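Local structure of putative transcriptional regulator (Streptomyces coelicolor, 2ZB9) at residues E23-A26 with E27-A31; F102-V105 with M106-P110; D127-T130 with A131-L135; D162-V165 with L166-Q169. The protein probably binds regulatory DNA through a predicted helix-turn-helix and so controls transcription, as other TetR-family regulators do. All blocks are in the same frame, centred on the assembly; numbering follows the deposited sequence.

Contact 1 of 4, residues E23-A26 with E27-A31; sequences EVRA and EVLHA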
loop_
_atom_site.group_PDB
_atom_site.type_symbol
_atom_site.label_atom_id
_atom_site.label_comp_id
_atom_site.label_asym_id
_atom_site.label_seq_id
_atom_site.Cartn_x
_atom_site.Cartn_y
_atom_site.Cartn_z
ATOM N N GLU A 23 28.226 -12.859 -14.992
ATOM C CA GLU A 23 29.014 -12.826 -13.770
ATOM C C GLU A 23 29.282 -11.367 -13.428
ATOM O O GLU A 23 29.193 -10.963 -12.268
ATOM C CB GLU A 23 30.345 -13.553 -13.960
ATOM C CG GLU A 23 30.225 -15.047 -14.198
ATOM C CD GLU A 23 31.574 -15.692 -14.463
ATOM O OE1 GLU A 23 32.508 -15.457 -13.664
ATOM O OE2 GLU A 23 31.701 -16.433 -15.463
ATOM N N VAL A 24 29.612 -10.581 -14.451
ATOM C CA VAL A 24 29.889 -9.161 -14.268
ATOM C C VAL A 24 28.642 -8.445 -13.758
ATOM O O VAL A 24 28.715 -7.616 -12.855
ATOM C CB VAL A 24 30.331 -8.497 -15.598
ATOM C CG1 VAL A 24 30.501 -7.004 -15.401
ATOM C CG2 VAL A 24 31.630 -9.105 -16.077
ATOM N N ARG A 25 27.498 -8.770 -14.344
ATOM C CA ARG A 25 26.236 -8.162 -13.944
ATOM C C ARG A 25 25.944 -8.456 -12.465
ATOM O O ARG A 25 25.508 -7.572 -11.722
ATOM C CB ARG A 25 25.107 -8.699 -14.827
ATOM C CG ARG A 25 23.831 -7.878 -14.795
ATOM C CD ARG A 25 22.946 -8.214 -15.992
ATOM N NE ARG A 25 21.777 -7.342 -16.080
ATOM C CZ ARG A 25 20.741 -7.390 -15.247
ATOM N NH1 ARG A 25 20.716 -8.270 -14.255
ATOM N NH2 ARG A 25 19.729 -6.551 -15.400
ATOM N N ALA A 26 26.206 -9.692 -12.045
ATOM C CA ALA A 26 25.981 -10.115 -10.659
ATOM C C ALA A 26 26.863 -9.343 -9.685
ATOM O O ALA A 26 26.395 -8.904 -8.634
ATOM C CB ALA A 26 26.234 -11.615 -10.515
ATOM N N GLU A 27 28.139 -9.184 -10.031
ATOM C CA GLU A 27 29.068 -8.445 -9.180
ATOM C C GLU A 27 28.604 -7.007 -9.000
ATOM O O GLU A 27 28.652 -6.457 -7.895
ATOM C CB GLU A 27 30.474 -8.443 -9.788
ATOM C CG GLU A 27 31.312 -9.667 -9.461
ATOM C CD GLU A 27 32.619 -9.706 -10.235
ATOM O OE1 GLU A 27 33.316 -8.667 -10.304
ATOM O OE2 GLU A 27 32.955 -10.785 -10.771
ATOM N N VAL A 28 28.168 -6.391 -10.094
ATOM C CA VAL A 28 27.691 -5.014 -10.044
ATOM C C VAL A 28 26.447 -4.946 -9.166
ATOM O O VAL A 28 26.350 -4.104 -8.276
ATOM C CB VAL A 28 27.350 -4.492 -11.458
ATOM C CG1 VAL A 28 26.738 -3.099 -11.371
ATOM C CG2 VAL A 28 28.603 -4.468 -12.312
ATOM N N LEU A 29 25.501 -5.845 -9.420
ATOM C CA LEU A 29 24.260 -5.899 -8.652
ATOM C C LEU A 29 24.578 -6.103 -7.166
ATOM O O LEU A 29 23.917 -5.545 -6.287
ATOM C CB LEU A 29 23.387 -7.034 -9.192
ATOM C CG LEU A 29 21.949 -6.738 -9.636
ATOM C CD1 LEU A 29 21.820 -5.342 -10.207
ATOM C CD2 LEU A 29 21.533 -7.783 -10.653
ATOM N N HIS A 30 25.609 -6.891 -6.882
ATOM C CA HIS A 30 26.007 -7.117 -5.498
ATOM C C HIS A 30 26.515 -5.802 -4.910
ATOM O O HIS A 30 26.200 -5.455 -3.770
ATOM C CB HIS A 30 27.119 -8.163 -5.410
ATOM C CG HIS A 30 27.616 -8.385 -4.016
ATOM N ND1 HIS A 30 26.930 -9.143 -3.093
ATOM C CD2 HIS A 30 28.703 -7.900 -3.371
ATOM C CE1 HIS A 30 27.572 -9.118 -1.939
ATOM N NE2 HIS A 30 28.651 -8.370 -2.080
ATOM N N ALA A 31 27.306 -5.069 -5.689
ATOM C CA ALA A 31 27.835 -3.794 -5.218
ATOM C C ALA A 31 26.688 -2.817 -4.984
ATOM O O ALA A 31 26.701 -2.066 -4.011
ATOM C CB ALA A 31 28.818 -3.213 -6.232
#
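Arg-25 and Leu-29 lie one turn apart on helix 20-39, the first helix of a TetR-type DNA-binding domain, which packs against the predicted helix-turn-helix. Four successive i to i+4 backbone hydrogen bonds establish the helical geometry. Glu-27 N donates to Glu-23 O at 3.0 Å and Val-28 N to Val-24 O at 3.1 Å. Leu-29 N reaches Arg-25 O at 2.9 Å with a nearly straight N-H...O angle of 166°, whereas the bond from His-30 N to Ala-26 O, 2.8 Å long, is more bent at 147°.

Among the charged groups, Arg-25 has its CG anti to the backbone N (chi1 -163°) and an extended chain up to NE. It therefore runs beside Leu-29 in the same direction, its NH1 3.7 Å from Leu-29 CD2, while NH2 makes a salt bridge to Asp-73 on helix 67-83. Glu-23 and Glu-27, probably both negatively charged, keep their carboxylates apart, with Glu-23 OE1 5.5 Å from Glu-27 OE2; Glu-23 is paired with Arg-19 instead.

The apolar contacts face the helix-turn-helix. Val-28 is buried against Val-49 and Leu-60, and Val-24 rests on Trp-63. Between the two valines the methyls Val-24 CG1 and Val-28 CG2 are 4.4 Å apart, and Val-28 CG2 also closes to 3.2 Å from Val-24 O.

Contact 2 of 4, residues F102-V105 with M106-P110; sequences FTHV and MTRTP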
loop_
_atom_site.group_PDB
_atom_site.type_symbol
_atom_site.label_atom_id
_atom_site.label_comp_id
_atom_site.label_asym_id
_atom_site.label_seq_id
_atom_site.Cartn_x
_atom_site.Cartn_y
_atom_site.Cartn_z
ATOM N N PHE A 102 9.918 -10.929 5.880
ATOM C CA PHE A 102 9.526 -9.722 5.158
ATOM C C PHE A 102 9.393 -8.558 6.132
ATOM O O PHE A 102 9.893 -7.463 5.886
ATOM C CB PHE A 102 8.189 -9.951 4.450
ATOM C CG PHE A 102 7.666 -8.744 3.731
ATOM C CD1 PHE A 102 8.313 -8.256 2.603
ATOM C CD2 PHE A 102 6.508 -8.104 4.168
ATOM C CE1 PHE A 102 7.809 -7.145 1.910
ATOM C CE2 PHE A 102 5.996 -6.994 3.487
ATOM C CZ PHE A 102 6.650 -6.517 2.356
ATOM N N THR A 103 8.702 -8.806 7.238
ATOM C CA THR A 103 8.501 -7.795 8.263
ATOM C C THR A 103 9.828 -7.338 8.853
ATOM O O THR A 103 10.030 -6.150 9.100
ATOM C CB THR A 103 7.580 -8.331 9.384
ATOM O OG1 THR A 103 6.250 -8.463 8.867
ATOM C CG2 THR A 103 7.560 -7.383 10.579
ATOM N N HIS A 104 10.736 -8.279 9.077
ATOM C CA HIS A 104 12.041 -7.938 9.621
ATOM C C HIS A 104 12.742 -6.985 8.653
ATOM O O HIS A 104 13.256 -5.940 9.055
ATOM C CB HIS A 104 12.893 -9.195 9.805
ATOM C CG HIS A 104 14.293 -8.907 10.252
ATOM N ND1 HIS A 104 14.615 -8.637 11.564
ATOM C CD2 HIS A 104 15.448 -8.807 9.552
ATOM C CE1 HIS A 104 15.910 -8.382 11.654
ATOM N NE2 HIS A 104 16.438 -8.478 10.447
ATOM N N VAL A 105 12.759 -7.351 7.375
ATOM C CA VAL A 105 13.386 -6.513 6.361
ATOM C C VAL A 105 12.779 -5.116 6.319
ATOM O O VAL A 105 13.496 -4.114 6.311
ATOM C CB VAL A 105 13.249 -7.134 4.946
ATOM C CG1 VAL A 105 13.628 -6.100 3.879
ATOM C CG2 VAL A 105 14.151 -8.357 4.822
ATOM N N MET A 106 11.452 -5.051 6.309
ATOM C CA MET A 106 10.751 -3.772 6.221
ATOM C C MET A 106 10.765 -2.862 7.452
ATOM O O MET A 106 10.613 -1.645 7.317
ATOM C CB MET A 106 9.302 -4.019 5.792
ATOM C CG MET A 106 9.166 -4.751 4.453
ATOM S SD MET A 106 9.985 -3.878 3.089
ATOM C CE MET A 106 8.821 -2.583 2.788
ATOM N N THR A 107 10.962 -3.429 8.643
ATOM C CA THR A 107 10.948 -2.623 9.868
ATOM C C THR A 107 12.269 -2.526 10.631
ATOM O O THR A 107 12.490 -1.559 11.362
ATOM C CB THR A 107 9.897 -3.153 10.877
ATOM O OG1 THR A 107 10.236 -4.493 11.250
ATOM C CG2 THR A 107 8.502 -3.140 10.279
ATOM N N ARG A 108 13.134 -3.522 10.480
ATOM C CA ARG A 108 14.412 -3.550 11.199
ATOM C C ARG A 108 15.617 -3.421 10.276
ATOM O O ARG A 108 16.742 -3.704 10.673
ATOM C CB ARG A 108 14.523 -4.859 11.987
ATOM C CG ARG A 108 13.313 -5.142 12.859
ATOM C CD ARG A 108 13.224 -4.149 14.002
ATOM N NE ARG A 108 11.858 -4.001 14.499
ATOM C CZ ARG A 108 11.541 -3.410 15.647
ATOM N NH1 ARG A 108 12.496 -2.915 16.426
ATOM N NH2 ARG A 108 10.268 -3.303 16.012
ATOM N N THR A 109 15.369 -2.969 9.053
ATOM C CA THR A 109 16.404 -2.828 8.040
ATOM C C THR A 109 16.192 -1.541 7.238
ATOM O O THR A 109 15.081 -1.016 7.173
ATOM C CB THR A 109 16.349 -4.064 7.097
ATOM O OG1 THR A 109 17.053 -5.156 7.704
ATOM C CG2 THR A 109 16.913 -3.760 5.737
ATOM N N PRO A 110 17.264 -1.001 6.635
ATOM C CA PRO A 110 17.093 0.227 5.853
ATOM C C PRO A 110 16.224 -0.065 4.632
ATOM O O PRO A 110 15.728 0.846 3.970
ATOM C CB PRO A 110 18.527 0.586 5.465
ATOM C CG PRO A 110 19.331 0.054 6.615
ATOM C CD PRO A 110 18.694 -1.301 6.831
#
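Thr-107 grips a single carbonyl twice: both its N and its OG1 donate to Thr-103 O, from opposite faces of the carbonyl plane. This happens in the last turn of helix 91-108, part of the TetR C-terminal domain. The hydroxyl bond, from Thr-107 OG1 to Thr-103 O, is the shorter at 2.7 Å and stands 38° out of the plane; the amide bond, Thr-107 N to Thr-103 O, is 2.9 Å. A chi1 of 62° places OG1 between the backbone N and the carbonyl carbon, which turns the hydroxyl back toward the preceding turn.

On the buried side, Met-106 folds over Phe-102. Its CG sits 3.8 Å from the centroid of the Phe-102 ring and only 15° off the normal, a CH-pi contact over one face. A bend at chi2 brings the sulfur alongside as an oblique Met-aromatic contact, Met-106 SD being 4.7 Å from the same Phe-102 centroid. The ring also meets Trp-171 and Tyr-175 of helix 163-179 edge to face, so this pair joins helix 91-108 to that helix.

The solvent side has a second CH-pi contact, in which Arg-108 CB covers one face of the His-104 ring at 4.1 Å from its centroid. Arg-108 N donates to His-104 O at 2.8 Å, the ordinary helical bond beneath this pair. Thr-109 is already in a loop conformation, and its CB lies 3.0 Å from Val-105 O.

Contact 3 of 4, residues D127-T130 with A131-L135; sequences DLAT and AYRQL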
loop_
_atom_site.group_PDB
_atom_site.type_symbol
_atom_site.label_atom_id
_atom_site.label_comp_id
_atom_site.label_asym_id
_atom_site.label_seq_id
_atom_site.Cartn_x
_atom_site.Cartn_y
_atom_site.Cartn_z
ATOM N N ASP A 127 7.724 6.826 -15.175
ATOM C CA ASP A 127 8.825 5.938 -15.522
ATOM C C ASP A 127 9.311 5.127 -14.324
ATOM O O ASP A 127 9.613 3.942 -14.451
ATOM C CB ASP A 127 9.989 6.736 -16.108
ATOM C CG ASP A 127 9.656 7.349 -17.457
ATOM O OD1 ASP A 127 9.184 6.614 -18.351
ATOM O OD2 ASP A 127 9.873 8.568 -17.628
ATOM N N LEU A 128 9.389 5.760 -13.159
ATOM C CA LEU A 128 9.835 5.050 -11.972
ATOM C C LEU A 128 8.798 3.981 -11.598
ATOM O O LEU A 128 9.154 2.856 -11.233
ATOM C CB LEU A 128 10.049 6.035 -10.815
ATOM C CG LEU A 128 10.600 5.456 -9.508
ATOM C CD1 LEU A 128 11.959 4.815 -9.766
ATOM C CD2 LEU A 128 10.713 6.557 -8.463
ATOM N N ALA A 129 7.519 4.331 -11.703
ATOM C CA ALA A 129 6.447 3.392 -11.389
ATOM C C ALA A 129 6.578 2.157 -12.276
ATOM O O ALA A 129 6.436 1.030 -11.812
ATOM C CB ALA A 129 5.075 4.053 -11.600
ATOM N N THR A 130 6.858 2.371 -13.556
ATOM C CA THR A 130 7.016 1.257 -14.485
ATOM C C THR A 130 8.194 0.373 -14.093
ATOM O O THR A 130 8.098 -0.853 -14.137
ATOM C CB THR A 130 7.219 1.764 -15.928
ATOM O OG1 THR A 130 6.009 2.384 -16.382
ATOM C CG2 THR A 130 7.582 0.615 -16.864
ATOM N N ALA A 131 9.303 0.996 -13.705
ATOM C CA ALA A 131 10.496 0.256 -13.297
ATOM C C ALA A 131 10.255 -0.502 -11.986
ATOM O O ALA A 131 10.773 -1.604 -11.784
ATOM C CB ALA A 131 11.669 1.213 -13.138
ATOM N N TYR A 132 9.474 0.092 -11.092
ATOM C CA TYR A 132 9.185 -0.550 -9.815
ATOM C C TYR A 132 8.486 -1.894 -10.053
ATOM O O TYR A 132 8.816 -2.908 -9.421
ATOM C CB TYR A 132 8.300 0.359 -8.961
ATOM C CG TYR A 132 8.109 -0.145 -7.551
ATOM C CD1 TYR A 132 8.985 0.228 -6.532
ATOM C CD2 TYR A 132 7.073 -1.027 -7.243
ATOM C CE1 TYR A 132 8.830 -0.266 -5.236
ATOM C CE2 TYR A 132 6.911 -1.527 -5.953
ATOM C CZ TYR A 132 7.792 -1.144 -4.956
ATOM O OH TYR A 132 7.636 -1.644 -3.685
ATOM N N ARG A 133 7.527 -1.902 -10.972
ATOM C CA ARG A 133 6.799 -3.126 -11.301
ATOM C C ARG A 133 7.679 -4.131 -12.051
ATOM O O ARG A 133 7.741 -5.310 -11.696
ATOM C CB ARG A 133 5.565 -2.806 -12.161
ATOM C CG ARG A 133 4.460 -2.030 -11.436
ATOM C CD ARG A 133 3.135 -2.088 -12.206
ATOM N NE ARG A 133 3.172 -1.318 -13.449
ATOM C CZ ARG A 133 3.096 0.011 -13.510
ATOM N NH1 ARG A 133 2.973 0.725 -12.397
ATOM N NH2 ARG A 133 3.148 0.631 -14.683
ATOM N N GLN A 134 8.368 -3.665 -13.085
ATOM C CA GLN A 134 9.204 -4.559 -13.884
ATOM C C GLN A 134 10.401 -5.157 -13.164
ATOM O O GLN A 134 10.751 -6.307 -13.400
ATOM C CB GLN A 134 9.684 -3.841 -15.153
ATOM C CG GLN A 134 8.582 -3.679 -16.199
ATOM C CD GLN A 134 9.000 -2.836 -17.400
ATOM O OE1 GLN A 134 8.255 -2.723 -18.376
ATOM N NE2 GLN A 134 10.185 -2.237 -17.331
ATOM N N LEU A 135 11.020 -4.386 -12.277
ATOM C CA LEU A 135 12.202 -4.865 -11.578
ATOM C C LEU A 135 11.967 -5.376 -10.156
ATOM O O LEU A 135 12.812 -6.078 -9.606
ATOM C CB LEU A 135 13.260 -3.758 -11.576
ATOM C CG LEU A 135 13.667 -3.283 -12.977
ATOM C CD1 LEU A 135 14.544 -2.041 -12.865
ATOM C CD2 LEU A 135 14.400 -4.407 -13.715
HETATM O O HOH W 1 4.117 0.824 -10.026
HETATM O O HOH W 2 3.867 3.854 -14.984
#
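Arg-133 folds its guanidinium back over the preceding turn of its own helix, laying one face across Ala-129 O and Thr-130 CA. The helix is 126-153, the long helix of the TetR C-terminal domain. A bend at chi3 (-70°) is what turns the group back, and Arg-133 NH1 ends 3.5 Å from Ala-129 O, with the carbonyl oxygen above the guanidinium plane and offset toward its rim.

Two waters fill in the polar links. Water 1 donates to Ala-129 O at 2.9 Å and accepts a weak bond from Arg-133 NH1. Water 2 lies 3.0 Å from Thr-130 OG1 and accepts from Arg-133 NH2 at 3.3 Å, again weakly. Ala-129 O also receives the backbone Arg-133 N at 3.2 Å, so one carbonyl serves both the helix and the bridge, while Thr-130 OG1 is bonded to Ala-126 O as well. A leucine in place of Arg-133 would probably leave both waters without their second partner and uncover the carbonyl of Ala-129.

Around this surface patch, Arg-133 packs on Asp-182 of the second subunit and Tyr-132 on Ile-180 of that subunit, while Tyr-132 also rests on Leu-115 and Ile-119 of helix 110-122. The i to i+4 bonds run through Gln-134: Tyr-132 N meets Leu-128 O at 2.8 Å, and Gln-134 N bonds Thr-130 O nearly straight at 169°. At 133-135 the helix widens into a pi-type turn. Thr-130 and Gln-134 run alongside each other, pointing the same way, with Gln-134 OE1 3.7 Å from the methyl Thr-130 CG2.

Contact 4 of 4, residues D162-V165 with L166-Q169; sequences DVQV and LVDQ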
loop_
_atom_site.group_PDB
_atom_site.type_symbol
_atom_site.label_atom_id
_atom_site.label_comp_id
_atom_site.label_asym_id
_atom_site.label_seq_id
_atom_site.Cartn_x
_atom_site.Cartn_y
_atom_site.Cartn_z
ATOM N N ASP A 162 -8.682 -17.028 -5.787
ATOM C CA ASP A 162 -7.773 -16.289 -6.653
ATOM C C ASP A 162 -6.571 -15.901 -5.796
ATOM O O ASP A 162 -6.685 -15.045 -4.912
ATOM C CB ASP A 162 -8.462 -15.026 -7.166
ATOM C CG ASP A 162 -7.612 -14.255 -8.152
ATOM O OD1 ASP A 162 -6.388 -14.492 -8.212
ATOM O OD2 ASP A 162 -8.171 -13.392 -8.861
ATOM N N VAL A 163 -5.424 -16.518 -6.056
ATOM C CA VAL A 163 -4.222 -16.241 -5.272
ATOM C C VAL A 163 -3.705 -14.804 -5.366
ATOM O O VAL A 163 -3.083 -14.308 -4.435
ATOM C CB VAL A 163 -3.082 -17.230 -5.637
ATOM C CG1 VAL A 163 -3.509 -18.640 -5.286
ATOM C CG2 VAL A 163 -2.738 -17.132 -7.116
ATOM N N GLN A 164 -3.959 -14.130 -6.480
ATOM C CA GLN A 164 -3.510 -12.749 -6.623
ATOM C C GLN A 164 -4.186 -11.854 -5.593
ATOM O O GLN A 164 -3.587 -10.892 -5.113
ATOM C CB GLN A 164 -3.801 -12.222 -8.029
ATOM C CG GLN A 164 -2.752 -12.612 -9.064
ATOM C CD GLN A 164 -1.353 -12.195 -8.656
ATOM O OE1 GLN A 164 -1.172 -11.221 -7.926
ATOM N NE2 GLN A 164 -0.353 -12.921 -9.140
ATOM N N VAL A 165 -5.434 -12.165 -5.254
ATOM C CA VAL A 165 -6.151 -11.380 -4.255
ATOM C C VAL A 165 -5.470 -11.586 -2.904
ATOM O O VAL A 165 -5.289 -10.643 -2.141
ATOM C CB VAL A 165 -7.643 -11.809 -4.136
ATOM C CG1 VAL A 165 -8.343 -10.985 -3.031
ATOM C CG2 VAL A 165 -8.357 -11.620 -5.474
ATOM N N LEU A 166 -5.095 -12.828 -2.610
ATOM C CA LEU A 166 -4.440 -13.142 -1.339
ATOM C C LEU A 166 -3.177 -12.309 -1.170
ATOM O O LEU A 166 -2.890 -11.808 -0.087
ATOM C CB LEU A 166 -4.077 -14.625 -1.266
ATOM C CG LEU A 166 -5.223 -15.633 -1.384
ATOM C CD1 LEU A 166 -4.657 -17.047 -1.274
ATOM C CD2 LEU A 166 -6.254 -15.388 -0.276
ATOM N N VAL A 167 -2.417 -12.169 -2.250
ATOM C CA VAL A 167 -1.197 -11.380 -2.204
ATOM C C VAL A 167 -1.460 -10.001 -1.593
ATOM O O VAL A 167 -0.696 -9.527 -0.754
ATOM C CB VAL A 167 -0.599 -11.200 -3.618
ATOM C CG1 VAL A 167 0.594 -10.256 -3.557
ATOM C CG2 VAL A 167 -0.181 -12.555 -4.188
ATOM N N ASP A 168 -2.544 -9.357 -2.012
ATOM C CA ASP A 168 -2.878 -8.034 -1.493
ATOM C C ASP A 168 -3.393 -8.069 -0.064
ATOM O O ASP A 168 -3.312 -7.072 0.649
ATOM C CB ASP A 168 -3.918 -7.371 -2.393
ATOM C CG ASP A 168 -3.370 -7.066 -3.769
ATOM O OD1 ASP A 168 -2.481 -6.186 -3.871
ATOM O OD2 ASP A 168 -3.817 -7.716 -4.738
ATOM N N GLN A 169 -3.930 -9.209 0.356
ATOM C CA GLN A 169 -4.447 -9.318 1.713
ATOM C C GLN A 169 -3.392 -9.741 2.723
ATOM O O GLN A 169 -3.664 -9.819 3.923
ATOM C CB GLN A 169 -5.653 -10.259 1.743
ATOM C CG GLN A 169 -6.858 -9.655 1.028
ATOM C CD GLN A 169 -8.096 -10.515 1.132
ATOM O OE1 GLN A 169 -8.171 -11.584 0.540
ATOM N NE2 GLN A 169 -9.074 -10.051 1.894
#
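Val-165 and Leu-166, neighbours in the first turns of helix 163-179, bury the most surface here. Val-165 holds CG1 anti to its own N (chi1 178°), which directs that methyl along the helix toward Gln-169, whose side chain lies beside it with OE1 3.6 Å from Val-165 CG1. Val-165 O accepts Gln-169 N at 3.2 Å, in the carbonyl plane, and a weak bond from Asp-168 N. Gln-169 OE1 is bonded to Asn-196 and NE2 to the Leu-193 carbonyl, both of the second subunit. An alanine at Gln-169 would probably leave those two groups without their mates and open a gap beside Val-165 CG1.

Leu-166 sets its CB 3.3 Å from Val-163 O. Leu-166 CD1 reaches Val-163 CG1 only loosely, at 4.5 Å, and the side chain packs on Leu-197 of its own chain and on Val-201 of the second subunit.

The turn begins at an N-cap: Gln-164 N donates to Asp-162 OD1 at 3.0 Å, from 39° above the carboxylate plane. Farther along, Asp-168 OD2 stands 3.2 Å from Gln-164 O, two acceptors whose proximity is probably offset by salt bridges from Asp-168 to Arg-141 and to Arg-177 of the second subunit. Such paired helices, 163-179 and 187-199 meeting their copies, are consistent with the four-helix-bundle dimer interface of TetR-family regulators.

Overall arrangement
The four contacts follow one another along the chain, each within a single helix: 20-39, 91-108, 126-153 and 163-179. Contact 1 belongs to the probable DNA-binding end, and contacts 2, 3 and 4 to the C-terminal domain. Contacts 1 and 4 are the farthest apart, with centres 33 Å from each other on opposite sides of the chain's centre. Contacts 2, 3 and 4 have centres 21 to 22 Å apart, and none of the four touches another; the closest approach is about 6 Å between nearest atoms of contacts 1 and 3. Helix 67-83 touches contacts 1, 2 and 3, linking the two domains, while contacts 3 and 4 both meet the second subunit.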